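Local coordinates for ApeI dehydratase-like domain-containing protein (Pectobacterium atrosepticum, PDB 3ESI) that is uncharacterised but probably acts as a hotdog-fold dehydratase of the ApeI-like family, at residues D50-Y55 with F99-L104. Numbering follows the deposited sequence.
Sequences DWVMHY and FSYSIL
Val-52 CG2 sits over one face of the Phe-99 ring as a CH-pi contact, 4.1 Å from the ring centroid and 22° off the normal. It is displaced toward the rim, with Phe-99 CG its closest ring atom. Val-52 CG1 adds a second touch, 4.0 Å from Phe-99 CB. Val-52 CG2 also meets the Tyr-101 ring obliquely, 3.5 Å from Tyr-101 CE2. This one methyl therefore packs against both aromatic rings of the strand. It is placed there with CG1 anti to the backbone N (chi1 168°) and CG2 beside that N. The Trp-51 and Tyr-101 side chains cross at about a right angle, and their rings do not stack. Their nearest apolar ring atoms, Trp-51 CE3 and Tyr-101 CE1, are 4.4 Å apart. Tyr-101 OH lies 3.3 Å from Trp-51 CB. No hydrogen bond joins the two segments. The buried hydroxyl is instead hydrogen-bonded to Gln-48 O, earlier on the same helix, so the tyrosine ties strand to helix just beside the apolar contact. Trp-51 NE1 is hydrogen-bonded to Met-1 O of the same chain. The axes of 50-55 and 99-104 come within 10.2 Å, with their directions 123° apart. All four touching residues are buried. Helix 45-59 packing on an antiparallel sheet through strand 96-105 is characteristic of the hotdog fold, in which the sheet wraps round a central helix.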
loop_
_atom_site.group_PDB
_atom_site.type_symbol
_atom_site.label_atom_id
_atom_site.label_comp_id
_atom_site.label_asym_id
_atom_site.label_seq_id
_atom_site.Cartn_x
_atom_site.Cartn_y
_atom_site.Cartn_z
ATOM N N ASP A 50 -12.002 -10.890 2.729
ATOM C CA ASP A 50 -12.374 -11.889 1.745
ATOM C C ASP A 50 -12.481 -13.269 2.364
ATOM O O ASP A 50 -13.491 -13.944 2.185
ATOM C CB ASP A 50 -11.356 -11.905 0.599
ATOM C CG ASP A 50 -11.660 -12.971 -0.435
ATOM O OD1 ASP A 50 -12.808 -13.045 -0.897
ATOM O OD2 ASP A 50 -10.753 -13.737 -0.795
ATOM N N TRP A 51 -11.440 -13.696 3.079
ATOM C CA TRP A 51 -11.459 -14.999 3.729
ATOM C C TRP A 51 -12.629 -15.074 4.705
ATOM O O TRP A 51 -13.320 -16.097 4.779
ATOM C CB TRP A 51 -10.152 -15.255 4.487
ATOM C CG TRP A 51 -8.954 -15.329 3.613
ATOM C CD1 TRP A 51 -8.927 -15.232 2.261
ATOM C CD2 TRP A 51 -7.600 -15.533 4.032
ATOM N NE1 TRP A 51 -7.641 -15.366 1.803
ATOM C CE2 TRP A 51 -6.804 -15.552 2.869
ATOM C CE3 TRP A 51 -6.982 -15.705 5.281
ATOM C CZ2 TRP A 51 -5.417 -15.736 2.910
ATOM C CZ3 TRP A 51 -5.609 -15.888 5.324
ATOM C CH2 TRP A 51 -4.839 -15.904 4.142
ATOM N N VAL A 52 -12.857 -14.001 5.457
ATOM C CA VAL A 52 -13.971 -13.983 6.406
ATOM C C VAL A 52 -15.286 -14.225 5.660
ATOM O O VAL A 52 -16.096 -15.056 6.057
ATOM C CB VAL A 52 -14.049 -12.635 7.173
ATOM C CG1 VAL A 52 -15.361 -12.532 7.910
ATOM C CG2 VAL A 52 -12.902 -12.534 8.180
ATOM N N MET A 53 -15.467 -13.522 4.548
ATOM C CA MET A 53 -16.682 -13.654 3.761
ATOM C C MET A 53 -16.868 -15.027 3.108
ATOM O O MET A 53 -17.982 -15.537 3.050
ATOM C CB MET A 53 -16.743 -12.542 2.704
ATOM C CG MET A 53 -17.150 -11.162 3.265
ATOM S SD MET A 53 -18.747 -11.104 4.178
ATOM C CE MET A 53 -18.167 -10.896 5.674
ATOM N N HIS A 54 -15.795 -15.634 2.621
ATOM C CA HIS A 54 -15.910 -16.949 1.990
ATOM C C HIS A 54 -16.372 -18.021 2.993
ATOM O O HIS A 54 -17.283 -18.802 2.708
ATOM C CB HIS A 54 -14.566 -17.326 1.358
ATOM C CG HIS A 54 -14.503 -18.725 0.830
ATOM N ND1 HIS A 54 -14.055 -19.786 1.586
ATOM C CD2 HIS A 54 -14.808 -19.231 -0.388
ATOM C CE1 HIS A 54 -14.084 -20.887 0.858
ATOM N NE2 HIS A 54 -14.537 -20.577 -0.344
ATOM N N TYR A 55 -15.759 -18.051 4.169
ATOM C CA TYR A 55 -16.137 -19.026 5.176
ATOM C C TYR A 55 -17.488 -18.716 5.797
ATOM O O TYR A 55 -18.296 -19.616 6.018
ATOM C CB TYR A 55 -15.060 -19.118 6.267
ATOM C CG TYR A 55 -13.804 -19.786 5.762
ATOM C CD1 TYR A 55 -13.855 -21.071 5.230
ATOM C CD2 TYR A 55 -12.575 -19.125 5.771
ATOM C CE1 TYR A 55 -12.722 -21.688 4.713
ATOM C CE2 TYR A 55 -11.425 -19.734 5.251
ATOM C CZ TYR A 55 -11.512 -21.019 4.720
ATOM O OH TYR A 55 -10.407 -21.635 4.171
ATOM N N PHE A 99 -16.214 -11.462 13.573
ATOM C CA PHE A 99 -15.071 -12.307 13.281
ATOM C C PHE A 99 -13.882 -11.938 14.139
ATOM O O PHE A 99 -13.797 -10.827 14.662
ATOM C CB PHE A 99 -14.686 -12.194 11.805
ATOM C CG PHE A 99 -14.033 -10.899 11.449
ATOM C CD1 PHE A 99 -12.683 -10.693 11.707
ATOM C CD2 PHE A 99 -14.767 -9.879 10.846
ATOM C CE1 PHE A 99 -12.063 -9.482 11.369
ATOM C CE2 PHE A 99 -14.161 -8.666 10.503
ATOM C CZ PHE A 99 -12.804 -8.466 10.765
ATOM N N SER A 100 -12.957 -12.883 14.273
ATOM C CA SER A 100 -11.755 -12.657 15.050
ATOM C C SER A 100 -10.591 -13.531 14.571
ATOM O O SER A 100 -10.721 -14.745 14.446
ATOM C CB SER A 100 -12.045 -12.924 16.523
ATOM O OG SER A 100 -10.895 -12.671 17.301
ATOM N N TYR A 101 -9.458 -12.893 14.292
ATOM C CA TYR A 101 -8.257 -13.588 13.836
ATOM C C TYR A 101 -7.214 -13.549 14.934
ATOM O O TYR A 101 -6.948 -12.491 15.500
ATOM C CB TYR A 101 -7.639 -12.898 12.610
ATOM C CG TYR A 101 -8.248 -13.224 11.265
ATOM C CD1 TYR A 101 -7.913 -14.395 10.584
ATOM C CD2 TYR A 101 -9.120 -12.327 10.642
ATOM C CE1 TYR A 101 -8.425 -14.658 9.316
ATOM C CE2 TYR A 101 -9.636 -12.582 9.379
ATOM C CZ TYR A 101 -9.285 -13.742 8.723
ATOM O OH TYR A 101 -9.789 -13.971 7.466
ATOM N N SER A 102 -6.608 -14.691 15.232
ATOM C CA SER A 102 -5.547 -14.702 16.232
ATOM C C SER A 102 -4.369 -15.537 15.724
ATOM O O SER A 102 -4.548 -16.542 15.035
ATOM C CB SER A 102 -6.067 -15.204 17.602
ATOM O OG SER A 102 -6.365 -16.587 17.619
ATOM N N ILE A 103 -3.164 -15.072 16.029
ATOM C CA ILE A 103 -1.931 -15.738 15.617
ATOM C C ILE A 103 -1.452 -16.676 16.713
ATOM O O ILE A 103 -1.311 -16.257 17.867
ATOM C CB ILE A 103 -0.804 -14.720 15.375
ATOM C CG1 ILE A 103 -1.209 -13.739 14.275
ATOM C CG2 ILE A 103 0.477 -15.447 15.013
ATOM C CD1 ILE A 103 -0.261 -12.564 14.128
ATOM N N LEU A 104 -1.206 -17.937 16.355
ATOM C CA LEU A 104 -0.717 -18.923 17.327
ATOM C C LEU A 104 0.774 -19.128 17.123
ATOM O O LEU A 104 1.203 -19.537 16.043
ATOM C CB LEU A 104 -1.421 -20.285 17.169
ATOM C CG LEU A 104 -2.926 -20.502 17.425
ATOM C CD1 LEU A 104 -3.468 -19.416 18.342
ATOM C CD2 LEU A 104 -3.690 -20.505 16.120
#